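Local coordinates for protein octenoyl-CoA reductase/carboxylase (Streptomyces sp., PDB 4A0S) that probably catalyses the NADPH-dependent reductive carboxylation of 2-octenoyl-CoA, supplying an extender unit for polyketide biosynthesis in Streptomyces, at residues 214-219 and 331-336; 208-213 and 235-240; 223-228 and 297-302. All blocks are in the same frame, centred on the assembly; numbering follows the deposited sequence.

Interaction 1. Residues 214-219 and 331-336; sequences RGAQMK and TVVTCG. With NAP (NADP nicotinamide-adenine-dinucleotide phosphate), chain F.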
loop_
_atom_site.group_PDB
_atom_site.type_symbol
_atom_site.label_atom_id
_atom_site.label_comp_id
_atom_site.label_asym_id
_atom_site.label_seq_id
_atom_site.Cartn_x
_atom_site.Cartn_y
_atom_site.Cartn_z
ATOM N N ARG A 214 4.438 -4.368 -6.370
ATOM C CA ARG A 214 3.359 -4.867 -7.232
ATOM C C ARG A 214 3.044 -6.355 -7.039
ATOM O O ARG A 214 2.082 -6.868 -7.596
ATOM C CB ARG A 214 3.663 -4.583 -8.711
ATOM C CG ARG A 214 4.091 -3.157 -8.988
ATOM C CD ARG A 214 3.045 -2.162 -8.515
ATOM N NE ARG A 214 3.618 -0.825 -8.490
ATOM C CZ ARG A 214 3.487 0.072 -9.461
ATOM N NH1 ARG A 214 2.768 -0.218 -10.531
ATOM N NH2 ARG A 214 4.050 1.273 -9.346
ATOM N N GLY A 215 3.860 -7.045 -6.257
ATOM C CA GLY A 215 3.600 -8.456 -5.953
ATOM C C GLY A 215 3.357 -8.635 -4.462
ATOM O O GLY A 215 2.703 -7.813 -3.813
ATOM N N ALA A 216 3.896 -9.710 -3.909
ATOM C CA ALA A 216 3.684 -10.024 -2.498
ATOM C C ALA A 216 4.507 -9.104 -1.625
ATOM O O ALA A 216 4.205 -8.921 -0.448
ATOM C CB ALA A 216 4.046 -11.463 -2.234
ATOM N N GLN A 217 5.549 -8.525 -2.209
ATOM C CA GLN A 217 6.374 -7.511 -1.537
ATOM C C GLN A 217 6.940 -8.041 -0.225
ATOM O O GLN A 217 6.551 -7.612 0.861
ATOM C CB GLN A 217 5.635 -6.185 -1.299
ATOM C CG GLN A 217 6.605 -5.049 -0.975
ATOM C CD GLN A 217 5.969 -3.688 -0.882
ATOM O OE1 GLN A 217 4.779 -3.532 -1.069
ATOM N NE2 GLN A 217 6.775 -2.690 -0.572
ATOM N N MET A 218 7.878 -8.962 -0.347
ATOM C CA MET A 218 8.512 -9.550 0.809
ATOM C C MET A 218 9.233 -8.505 1.641
ATOM O O MET A 218 9.646 -7.464 1.133
ATOM C CB MET A 218 9.540 -10.563 0.346
ATOM C CG MET A 218 10.743 -9.907 -0.253
ATOM S SD MET A 218 12.054 -11.099 -0.393
ATOM C CE MET A 218 11.764 -12.080 1.049
ATOM N N LYS A 219 9.396 -8.796 2.923
ATOM C CA LYS A 219 10.264 -8.002 3.762
ATOM C C LYS A 219 11.264 -8.950 4.399
ATOM O O LYS A 219 11.036 -10.154 4.462
ATOM C CB LYS A 219 9.452 -7.277 4.826
ATOM C CG LYS A 219 8.791 -8.205 5.819
ATOM C CD LYS A 219 8.046 -7.411 6.908
ATOM C CE LYS A 219 7.291 -8.379 7.829
ATOM N NZ LYS A 219 6.324 -9.246 7.067
ATOM N N THR A 331 0.298 -14.478 1.575
ATOM C CA THR A 331 0.054 -14.219 0.170
ATOM C C THR A 331 0.569 -15.380 -0.651
ATOM O O THR A 331 1.709 -15.791 -0.507
ATOM C CB THR A 331 0.756 -12.929 -0.265
ATOM O OG1 THR A 331 0.224 -11.832 0.489
ATOM C CG2 THR A 331 0.536 -12.669 -1.764
ATOM N N VAL A 332 -0.317 -15.944 -1.456
ATOM C CA VAL A 332 0.085 -16.836 -2.503
ATOM C C VAL A 332 0.232 -15.929 -3.722
ATOM O O VAL A 332 -0.727 -15.294 -4.142
ATOM C CB VAL A 332 -0.979 -17.904 -2.778
ATOM C CG1 VAL A 332 -0.532 -18.781 -3.941
ATOM C CG2 VAL A 332 -1.245 -18.727 -1.537
ATOM N N VAL A 333 1.435 -15.837 -4.253
ATOM C CA VAL A 333 1.652 -15.060 -5.454
ATOM C C VAL A 333 1.910 -16.050 -6.568
ATOM O O VAL A 333 2.745 -16.941 -6.427
ATOM C CB VAL A 333 2.774 -14.000 -5.293
ATOM C CG1 VAL A 333 4.132 -14.638 -4.901
ATOM C CG2 VAL A 333 2.890 -13.125 -6.544
ATOM N N THR A 334 1.160 -15.919 -7.658
ATOM C CA THR A 334 1.229 -16.900 -8.729
ATOM C C THR A 334 1.415 -16.239 -10.079
ATOM O O THR A 334 0.782 -15.214 -10.367
ATOM C CB THR A 334 -0.046 -17.775 -8.794
ATOM O OG1 THR A 334 0.053 -18.671 -9.909
ATOM C CG2 THR A 334 -1.305 -16.908 -8.931
ATOM N N CYS A 335 2.270 -16.836 -10.902
ATOM C CA CYS A 335 2.500 -16.323 -12.252
ATOM C C CYS A 335 2.374 -17.417 -13.283
ATOM O O CYS A 335 2.767 -17.249 -14.442
ATOM C CB CYS A 335 3.902 -15.728 -12.357
ATOM S SG CYS A 335 5.231 -16.949 -12.201
ATOM N N GLY A 336 1.804 -18.543 -12.883
ATOM C CA GLY A 336 1.787 -19.659 -13.803
ATOM C C GLY A 336 1.040 -20.829 -13.242
ATOM O O GLY A 336 0.598 -20.811 -12.101
HETATM P PA NAP F . 11.175 -24.171 -15.287
HETATM O O1A NAP F . 12.611 -23.530 -15.372
HETATM O O2A NAP F . 10.946 -25.419 -16.086
HETATM O O5B NAP F . 10.944 -24.486 -13.799
HETATM C C5B NAP F . 9.657 -24.945 -13.434
HETATM C C4B NAP F . 9.832 -25.757 -12.162
HETATM O O4B NAP F . 8.510 -26.169 -11.786
HETATM C C3B NAP F . 10.671 -27.037 -12.367
HETATM O O3B NAP F . 11.854 -26.845 -11.620
HETATM C C2B NAP F . 9.884 -28.125 -11.652
HETATM O O2B NAP F . 10.222 -28.210 -10.269
HETATM C C1B NAP F . 8.473 -27.666 -11.738
HETATM N N9A NAP F . 7.914 -28.137 -13.031
HETATM C C8A NAP F . 8.531 -28.314 -14.211
HETATM N N7A NAP F . 7.653 -28.716 -15.139
HETATM C C5A NAP F . 6.481 -28.787 -14.524
HETATM C C6A NAP F . 5.233 -29.164 -14.954
HETATM N N6A NAP F . 5.048 -29.509 -16.227
HETATM N N1A NAP F . 4.237 -29.134 -14.083
HETATM C C2A NAP F . 4.421 -28.750 -12.823
HETATM N N3A NAP F . 5.604 -28.407 -12.362
HETATM C C4A NAP F . 6.641 -28.417 -13.204
HETATM O O3 NAP F . 10.059 -23.098 -15.697
HETATM P PN NAP F . 9.996 -21.609 -15.096
HETATM O O1N NAP F . 10.800 -20.788 -16.165
HETATM O O2N NAP F . 10.410 -21.507 -13.650
HETATM O O5D NAP F . 8.438 -21.358 -15.328
HETATM C C5D NAP F . 7.572 -22.076 -14.454
HETATM C C4D NAP F . 6.183 -21.652 -14.838
HETATM O O4D NAP F . 6.139 -20.192 -14.672
HETATM C C3D NAP F . 5.858 -21.904 -16.311
HETATM O O3D NAP F . 4.479 -22.326 -16.275
HETATM C C2D NAP F . 6.005 -20.546 -16.964
HETATM O O2D NAP F . 5.153 -20.417 -18.127
HETATM C C1D NAP F . 5.432 -19.699 -15.845
HETATM N N1N NAP F . 6.069 -18.407 -15.944
HETATM C C2N NAP F . 5.245 -17.303 -15.913
HETATM C C3N NAP F . 5.868 -16.090 -15.998
HETATM C C7N NAP F . 4.981 -14.908 -15.979
HETATM O O7N NAP F . 3.765 -15.005 -15.782
HETATM N N7N NAP F . 5.621 -13.799 -16.235
HETATM C C4N NAP F . 7.256 -15.961 -16.107
HETATM C C5N NAP F . 8.096 -17.061 -16.125
HETATM C C6N NAP F . 7.489 -18.303 -16.035
HETATM P P2B NAP F . 9.768 -29.569 -9.537
HETATM O O1X NAP F . 10.741 -29.403 -8.241
HETATM O O2X NAP F . 8.221 -29.493 -9.092
HETATM O O3X NAP F . 10.153 -30.614 -10.556
#
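Ala-216 meets Thr-331 and Val-333 chiefly through its methyl group, in a small, buried, wholly apolar contact between the loop after helix 200-210 and strand 331-334. Thr-331 is the side chain to follow outward. Its CB lies 4.1 Å from Ala-216 CB and already touches. There the side chain forks. CG2 is anti to the backbone N, which turns it onto the alanine, with Thr-331 CG2 3.7 Å from Ala-216 CB. The other branch, OG1, is hydrogen-bonded to Lys-356 NZ on the adjacent strand 356-359. The residue thus divides its work, carbon facing the loop and oxygen facing the lysine. Two residues along the strand, Val-333 adds a second methyl: its CG1 stands between the backbone N and the carbonyl carbon (chi1 58°) and comes within 4.1 Å of Ala-216 CB. The alanine methyl is therefore seated on two strand residues that point the same way.

The strand belongs to the parallel, Rossmann-type sheet of the dinucleotide-binding domain, and its end leads straight to the cofactor. Cys-335 brings CB to 3.5 Å from O7N of the NADP carboxamide. Its SG stands above the nicotinamide ring, 3.7 Å from C2N of the NADP. Just before it, Thr-334 OG1 accepts a weak hydrogen bond from Gly-336 N and is also hydrogen-bonded to Asn-347 ND2 of a neighbouring subunit. The loop is held independently, for Ala-216 and Met-218 make backbone hydrogen bonds to Met-209 and Leu-210 in the last part of helix 200-210. With no hydrogen bond across the two segments, what joins them is methyl packing, which supplies shape and burial but little directional preference; orientation probably owes more to the loop's backbone hydrogen bonds and to the Lys-356 bond.

Interaction 2. Residues 208-213 and 235-240; sequences RMLVSD and SYAIQF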
loop_
_atom_site.group_PDB
_atom_site.type_symbol
_atom_site.label_atom_id
_atom_site.label_comp_id
_atom_site.label_asym_id
_atom_site.label_seq_id
_atom_site.Cartn_x
_atom_site.Cartn_y
_atom_site.Cartn_z
ATOM N N ARG A 208 9.003 -9.164 -9.516
ATOM C CA ARG A 208 7.672 -8.575 -9.384
ATOM C C ARG A 208 6.879 -9.310 -8.299
ATOM O O ARG A 208 6.281 -8.696 -7.434
ATOM C CB ARG A 208 6.902 -8.636 -10.703
ATOM C CG ARG A 208 5.527 -8.005 -10.561
ATOM C CD ARG A 208 4.756 -7.929 -11.861
ATOM N NE ARG A 208 3.448 -7.343 -11.619
ATOM C CZ ARG A 208 3.143 -6.061 -11.835
ATOM N NH1 ARG A 208 4.058 -5.205 -12.286
ATOM N NH2 ARG A 208 1.918 -5.622 -11.587
ATOM N N MET A 209 6.899 -10.636 -8.373
ATOM C CA MET A 209 6.172 -11.486 -7.446
ATOM C C MET A 209 6.585 -11.302 -6.000
ATOM O O MET A 209 5.761 -11.429 -5.124
ATOM C CB MET A 209 6.398 -12.945 -7.842
ATOM C CG MET A 209 5.733 -13.271 -9.171
ATOM S SD MET A 209 6.115 -14.926 -9.708
ATOM C CE MET A 209 5.148 -15.885 -8.533
ATOM N N LEU A 210 7.859 -11.018 -5.757
ATOM C CA LEU A 210 8.379 -11.110 -4.395
ATOM C C LEU A 210 8.939 -9.823 -3.868
ATOM O O LEU A 210 8.813 -9.552 -2.691
ATOM C CB LEU A 210 9.475 -12.171 -4.298
ATOM C CG LEU A 210 9.034 -13.601 -4.575
ATOM C CD1 LEU A 210 10.278 -14.477 -4.656
ATOM C CD2 LEU A 210 8.087 -14.085 -3.462
ATOM N N VAL A 211 9.606 -9.060 -4.728
ATOM C CA VAL A 211 10.315 -7.901 -4.225
ATOM C C VAL A 211 9.468 -6.662 -4.386
ATOM O O VAL A 211 9.378 -5.836 -3.478
ATOM C CB VAL A 211 11.687 -7.714 -4.907
ATOM C CG1 VAL A 211 12.393 -6.440 -4.371
ATOM C CG2 VAL A 211 12.562 -8.963 -4.707
ATOM N N SER A 212 8.869 -6.545 -5.567
ATOM C CA SER A 212 8.162 -5.348 -5.975
ATOM C C SER A 212 6.962 -5.065 -5.102
ATOM O O SER A 212 6.316 -5.988 -4.597
ATOM C CB SER A 212 7.668 -5.502 -7.408
ATOM O OG SER A 212 7.024 -4.310 -7.805
ATOM N N ASP A 213 6.627 -3.781 -4.968
ATOM C CA ASP A 213 5.372 -3.438 -4.317
ATOM C C ASP A 213 4.175 -3.837 -5.181
ATOM O O ASP A 213 3.048 -3.710 -4.763
ATOM C CB ASP A 213 5.308 -1.970 -3.888
ATOM C CG ASP A 213 5.238 -0.995 -5.053
ATOM O OD1 ASP A 213 5.233 -1.413 -6.234
ATOM O OD2 ASP A 213 5.188 0.230 -4.756
ATOM N N SER A 235 14.857 -20.295 -9.131
ATOM C CA SER A 235 16.265 -19.993 -8.982
ATOM C C SER A 235 16.503 -18.528 -8.720
ATOM O O SER A 235 17.501 -18.162 -8.101
ATOM C CB SER A 235 17.041 -20.427 -10.214
ATOM O OG SER A 235 17.071 -21.843 -10.277
ATOM N N TYR A 236 15.603 -17.684 -9.192
ATOM C CA TYR A 236 15.700 -16.257 -8.858
ATOM C C TYR A 236 14.926 -15.896 -7.625
ATOM O O TYR A 236 15.395 -15.083 -6.826
ATOM C CB TYR A 236 15.278 -15.390 -10.029
ATOM C CG TYR A 236 16.254 -15.518 -11.157
ATOM C CD1 TYR A 236 17.558 -15.035 -11.031
ATOM C CD2 TYR A 236 15.889 -16.142 -12.348
ATOM C CE1 TYR A 236 18.484 -15.166 -12.081
ATOM C CE2 TYR A 236 16.796 -16.282 -13.397
ATOM C CZ TYR A 236 18.086 -15.798 -13.251
ATOM O OH TYR A 236 18.980 -15.923 -14.279
ATOM N N ALA A 237 13.753 -16.502 -7.473
ATOM C CA ALA A 237 12.936 -16.303 -6.285
ATOM C C ALA A 237 13.799 -16.555 -5.058
ATOM O O ALA A 237 13.830 -15.745 -4.134
ATOM C CB ALA A 237 11.737 -17.230 -6.304
ATOM N N ILE A 238 14.533 -17.662 -5.071
ATOM C CA ILE A 238 15.443 -17.977 -3.963
ATOM C C ILE A 238 16.385 -16.817 -3.663
ATOM O O ILE A 238 16.597 -16.453 -2.510
ATOM C CB ILE A 238 16.281 -19.246 -4.261
ATOM C CG1 ILE A 238 15.405 -20.482 -4.126
ATOM C CG2 ILE A 238 17.515 -19.319 -3.338
ATOM C CD1 ILE A 238 15.938 -21.684 -4.893
ATOM N N GLN A 239 16.948 -16.239 -4.713
ATOM C CA GLN A 239 17.934 -15.194 -4.538
ATOM C C GLN A 239 17.320 -13.914 -4.017
ATOM O O GLN A 239 17.895 -13.262 -3.143
ATOM C CB GLN A 239 18.645 -14.946 -5.841
ATOM C CG GLN A 239 19.446 -16.136 -6.282
ATOM C CD GLN A 239 20.359 -15.743 -7.380
ATOM O OE1 GLN A 239 21.295 -14.976 -7.164
ATOM N NE2 GLN A 239 20.048 -16.180 -8.585
ATOM N N PHE A 240 16.155 -13.560 -4.538
ATOM C CA PHE A 240 15.461 -12.381 -4.048
ATOM C C PHE A 240 15.043 -12.571 -2.593
ATOM O O PHE A 240 15.143 -11.638 -1.799
ATOM C CB PHE A 240 14.253 -12.065 -4.900
ATOM C CG PHE A 240 14.605 -11.650 -6.281
ATOM C CD1 PHE A 240 15.629 -10.731 -6.507
ATOM C CD2 PHE A 240 13.933 -12.184 -7.366
ATOM C CE1 PHE A 240 15.967 -10.347 -7.819
ATOM C CE2 PHE A 240 14.270 -11.809 -8.659
ATOM C CZ PHE A 240 15.274 -10.884 -8.878
#
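The backbones draw nearest at two points, with Val-211 CA 6.8 Å from Phe-240 CA and Leu-210 CA 7.2 Å from Ala-237 CA. This is helix packing on one face of a Rossmann fold: residues 208-213 include the last part of helix 200-210 and the chain after it, and 235-240 lie in helix 232-243, whose start at Gly-232 and Leu-233 binds NADP. Each pair is one apolar side chain set on another. Leu-210 uses a single branch, CD1, which reaches 3.5 Å from Ala-237 CB and 3.6 Å from Ala-237 CA, so the leucine methyl rests on both the side chain and the backbone carbon of the alanine. Val-211 likewise uses one methyl. Its CG2 stands beside the backbone N, anti to the carbonyl carbon, and sits 3.5 Å from Phe-240 CB, at the root of the aromatic side chain; the two side chains cross at about a right angle.

The Phe-240 ring is further engaged edge-to-face with Tyr-207, and Leu-210 and Ala-237 both touch Phe-311 of strand 309-312, which ties the helices to the sheet beneath. The carbonyl of Phe-240 receives a hydrogen bond from Gln-220 NE2 of a neighbouring subunit. Gln-239, the residue before Phe-240, folds back one turn: NE2, also hydrogen-bonded to Val-381 O, donates to Ser-235 O at 3.3 Å, this acceptor lying in the plane of the amide.

Interaction 3. Residues 223-228 and 297-302; sequences IVLIWG and KLVVEK. With NAP (NADP nicotinamide-adenine-dinucleotide phosphate), chain F.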
loop_
_atom_site.group_PDB
_atom_site.type_symbol
_atom_site.label_atom_id
_atom_site.label_comp_id
_atom_site.label_asym_id
_atom_site.label_seq_id
_atom_site.Cartn_x
_atom_site.Cartn_y
_atom_site.Cartn_z
ATOM N N ILE A 223 9.226 -15.671 5.485
ATOM C CA ILE A 223 9.498 -17.026 5.052
ATOM C C ILE A 223 8.741 -17.212 3.757
ATOM O O ILE A 223 7.554 -16.927 3.685
ATOM C CB ILE A 223 9.048 -18.034 6.109
ATOM C CG1 ILE A 223 9.933 -17.878 7.344
ATOM C CG2 ILE A 223 9.131 -19.447 5.552
ATOM C CD1 ILE A 223 9.286 -18.296 8.622
ATOM N N VAL A 224 9.436 -17.645 2.721
ATOM C CA VAL A 224 8.819 -17.728 1.419
ATOM C C VAL A 224 8.958 -19.144 0.930
ATOM O O VAL A 224 10.070 -19.636 0.716
ATOM C CB VAL A 224 9.471 -16.776 0.398
ATOM C CG1 VAL A 224 8.765 -16.873 -0.933
ATOM C CG2 VAL A 224 9.445 -15.324 0.908
ATOM N N LEU A 225 7.821 -19.795 0.751
ATOM C CA LEU A 225 7.813 -21.137 0.237
ATOM C C LEU A 225 7.864 -21.037 -1.263
ATOM O O LEU A 225 7.033 -20.372 -1.879
ATOM C CB LEU A 225 6.551 -21.858 0.659
ATOM C CG LEU A 225 6.469 -23.327 0.256
ATOM C CD1 LEU A 225 7.464 -24.143 1.066
ATOM C CD2 LEU A 225 5.066 -23.823 0.476
ATOM N N ILE A 226 8.852 -21.676 -1.859
ATOM C CA ILE A 226 9.050 -21.534 -3.276
ATOM C C ILE A 226 8.818 -22.886 -3.918
ATOM O O ILE A 226 9.606 -23.806 -3.738
ATOM C CB ILE A 226 10.466 -21.029 -3.593
ATOM C CG1 ILE A 226 10.711 -19.697 -2.869
ATOM C CG2 ILE A 226 10.655 -20.890 -5.118
ATOM C CD1 ILE A 226 12.133 -19.321 -2.733
ATOM N N TRP A 227 7.727 -22.991 -4.662
ATOM C CA TRP A 227 7.474 -24.166 -5.479
ATOM C C TRP A 227 8.398 -24.229 -6.682
ATOM O O TRP A 227 8.931 -23.204 -7.120
ATOM C CB TRP A 227 6.041 -24.146 -5.966
ATOM C CG TRP A 227 5.070 -24.364 -4.891
ATOM C CD1 TRP A 227 4.261 -23.425 -4.312
ATOM C CD2 TRP A 227 4.792 -25.596 -4.233
ATOM N NE1 TRP A 227 3.496 -23.996 -3.342
ATOM C CE2 TRP A 227 3.790 -25.334 -3.273
ATOM C CE3 TRP A 227 5.278 -26.906 -4.369
ATOM C CZ2 TRP A 227 3.264 -26.333 -2.444
ATOM C CZ3 TRP A 227 4.759 -27.898 -3.549
ATOM C CH2 TRP A 227 3.758 -27.606 -2.598
ATOM N N GLY A 228 8.560 -25.435 -7.231
ATOM C CA GLY A 228 9.384 -25.629 -8.422
ATOM C C GLY A 228 10.645 -24.803 -8.319
ATOM O O GLY A 228 11.020 -24.096 -9.264
ATOM N N LYS A 297 3.323 -27.763 8.631
ATOM C CA LYS A 297 4.124 -28.298 9.724
ATOM C C LYS A 297 5.596 -28.342 9.333
ATOM O O LYS A 297 6.445 -27.896 10.096
ATOM C CB LYS A 297 3.627 -29.679 10.181
ATOM C CG LYS A 297 4.761 -30.650 10.533
ATOM C CD LYS A 297 4.356 -31.755 11.504
ATOM C CE LYS A 297 4.762 -31.415 12.935
ATOM N NZ LYS A 297 6.198 -30.983 13.077
ATOM N N LEU A 298 5.894 -28.862 8.143
ATOM C CA LEU A 298 7.274 -28.919 7.674
ATOM C C LEU A 298 7.919 -27.547 7.575
ATOM O O LEU A 298 9.073 -27.374 7.988
ATOM C CB LEU A 298 7.382 -29.588 6.311
ATOM C CG LEU A 298 7.636 -31.082 6.197
ATOM C CD1 LEU A 298 7.858 -31.392 4.726
ATOM C CD2 LEU A 298 8.838 -31.524 7.052
ATOM N N VAL A 299 7.204 -26.575 7.008
ATOM C CA VAL A 299 7.783 -25.238 6.907
ATOM C C VAL A 299 8.046 -24.698 8.322
ATOM O O VAL A 299 9.108 -24.143 8.576
ATOM C CB VAL A 299 6.937 -24.266 6.055
ATOM C CG1 VAL A 299 7.660 -22.944 5.890
ATOM C CG2 VAL A 299 6.649 -24.857 4.673
ATOM N N VAL A 300 7.086 -24.879 9.231
ATOM C CA VAL A 300 7.268 -24.491 10.641
ATOM C C VAL A 300 8.554 -25.104 11.228
ATOM O O VAL A 300 9.332 -24.401 11.873
ATOM C CB VAL A 300 6.029 -24.848 11.527
ATOM C CG1 VAL A 300 6.291 -24.534 13.010
ATOM C CG2 VAL A 300 4.765 -24.103 11.066
ATOM N N GLU A 301 8.772 -26.401 10.969
ATOM C CA GLU A 301 9.952 -27.139 11.440
ATOM C C GLU A 301 11.232 -26.541 10.902
ATOM O O GLU A 301 12.197 -26.367 11.643
ATOM C CB GLU A 301 9.941 -28.605 10.978
ATOM C CG GLU A 301 8.752 -29.455 11.362
ATOM C CD GLU A 301 8.973 -30.935 11.050
ATOM O OE1 GLU A 301 9.988 -31.500 11.513
ATOM O OE2 GLU A 301 8.129 -31.536 10.344
ATOM N N LYS A 302 11.242 -26.265 9.598
ATOM C CA LYS A 302 12.444 -25.802 8.922
ATOM C C LYS A 302 12.708 -24.331 9.117
ATOM O O LYS A 302 13.852 -23.928 9.349
ATOM C CB LYS A 302 12.381 -26.122 7.431
ATOM C CG LYS A 302 12.326 -27.592 7.176
ATOM C CD LYS A 302 12.301 -27.907 5.705
ATOM C CE LYS A 302 12.209 -29.418 5.511
ATOM N NZ LYS A 302 13.367 -30.150 6.106
HETATM P PA NAP F . 11.175 -24.171 -15.287
HETATM O O1A NAP F . 12.611 -23.530 -15.372
HETATM O O2A NAP F . 10.946 -25.419 -16.086
HETATM O O5B NAP F . 10.944 -24.486 -13.799
HETATM C C5B NAP F . 9.657 -24.945 -13.434
HETATM C C4B NAP F . 9.832 -25.757 -12.162
HETATM O O4B NAP F . 8.510 -26.169 -11.786
HETATM C C3B NAP F . 10.671 -27.037 -12.367
HETATM O O3B NAP F . 11.854 -26.845 -11.620
HETATM C C2B NAP F . 9.884 -28.125 -11.652
HETATM O O2B NAP F . 10.222 -28.210 -10.269
HETATM C C1B NAP F . 8.473 -27.666 -11.738
HETATM N N9A NAP F . 7.914 -28.137 -13.031
HETATM C C8A NAP F . 8.531 -28.314 -14.211
HETATM N N7A NAP F . 7.653 -28.716 -15.139
HETATM C C5A NAP F . 6.481 -28.787 -14.524
HETATM C C6A NAP F . 5.233 -29.164 -14.954
HETATM N N6A NAP F . 5.048 -29.509 -16.227
HETATM N N1A NAP F . 4.237 -29.134 -14.083
HETATM C C2A NAP F . 4.421 -28.750 -12.823
HETATM N N3A NAP F . 5.604 -28.407 -12.362
HETATM C C4A NAP F . 6.641 -28.417 -13.204
HETATM O O3 NAP F . 10.059 -23.098 -15.697
HETATM P PN NAP F . 9.996 -21.609 -15.096
HETATM O O1N NAP F . 10.800 -20.788 -16.165
HETATM O O2N NAP F . 10.410 -21.507 -13.650
HETATM O O5D NAP F . 8.438 -21.358 -15.328
HETATM C C5D NAP F . 7.572 -22.076 -14.454
HETATM C C4D NAP F . 6.183 -21.652 -14.838
HETATM O O4D NAP F . 6.139 -20.192 -14.672
HETATM C C3D NAP F . 5.858 -21.904 -16.311
HETATM O O3D NAP F . 4.479 -22.326 -16.275
HETATM C C2D NAP F . 6.005 -20.546 -16.964
HETATM O O2D NAP F . 5.153 -20.417 -18.127
HETATM C C1D NAP F . 5.432 -19.699 -15.845
HETATM N N1N NAP F . 6.069 -18.407 -15.944
HETATM C C2N NAP F . 5.245 -17.303 -15.913
HETATM C C3N NAP F . 5.868 -16.090 -15.998
HETATM C C7N NAP F . 4.981 -14.908 -15.979
HETATM O O7N NAP F . 3.765 -15.005 -15.782
HETATM N N7N NAP F . 5.621 -13.799 -16.235
HETATM C C4N NAP F . 7.256 -15.961 -16.107
HETATM C C5N NAP F . 8.096 -17.061 -16.125
HETATM C C6N NAP F . 7.489 -18.303 -16.035
HETATM P P2B NAP F . 9.768 -29.569 -9.537
HETATM O O1X NAP F . 10.741 -29.403 -8.241
HETATM O O2X NAP F . 8.221 -29.493 -9.092
HETATM O O3X NAP F . 10.153 -30.614 -10.556
#
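Val-299 holds CG1 anti to its backbone N (chi1 -175°), and this splays its two methyls toward two different residues of strand 223-226. CG1 goes to Ile-223; Val-299 CG1 and Ile-223 CG2 stand 3.8 Å apart, the side chains sliding past each other in opposite directions. CG2 goes to Leu-225, whose first torsion, close to trans (chi1 -176°), carries CG out toward the helix, and Leu-225 CD1 lies 3.8 Å from Val-299 CG2. One valine thus bridges residues i and i+2 of the strand, with Pro-307 packed on both Val-299 and Leu-225.

The strand is first in sequence but internal in the parallel Rossmann sheet, between strands 247-252 and 309-312, and helix 285-303 covers one of its faces; Val-224 and Ile-226 turn to the other, toward helix 232-243. After the strand the chain enters the cofactor-binding loop, where Gly-228 has a positive phi (42°) and its CA lies 3.3 Å from NADP O2B, the oxygen carrying the 2'-phosphate. On the solvent side of the helix, Lys-297 NZ pairs with Glu-301 OE2 at 3.4 Å, one turn apart.

Overall arrangement
All three contacts are buried and apolar, without a hydrogen bond across any pair of segments, yet they occupy different layers of one dinucleotide-binding domain. Interactions 1 and 2 lie side by side, joined where the loop of interaction 1 bonds back to the helix of interaction 2; Met-209 packs on Cys-335, and both contacts reach a neighbouring subunit. Interaction 3 sits farther from the chain's centre on the other face of strand 223-226, is touched by no other protein chain, and has a helix whose outer side is exposed and charged. The same strand links it to interaction 2, since Val-224 meets Leu-210. Interactions 1 and 3 each end at the cofactor, at nicotinamide and adenosine ribose respectively.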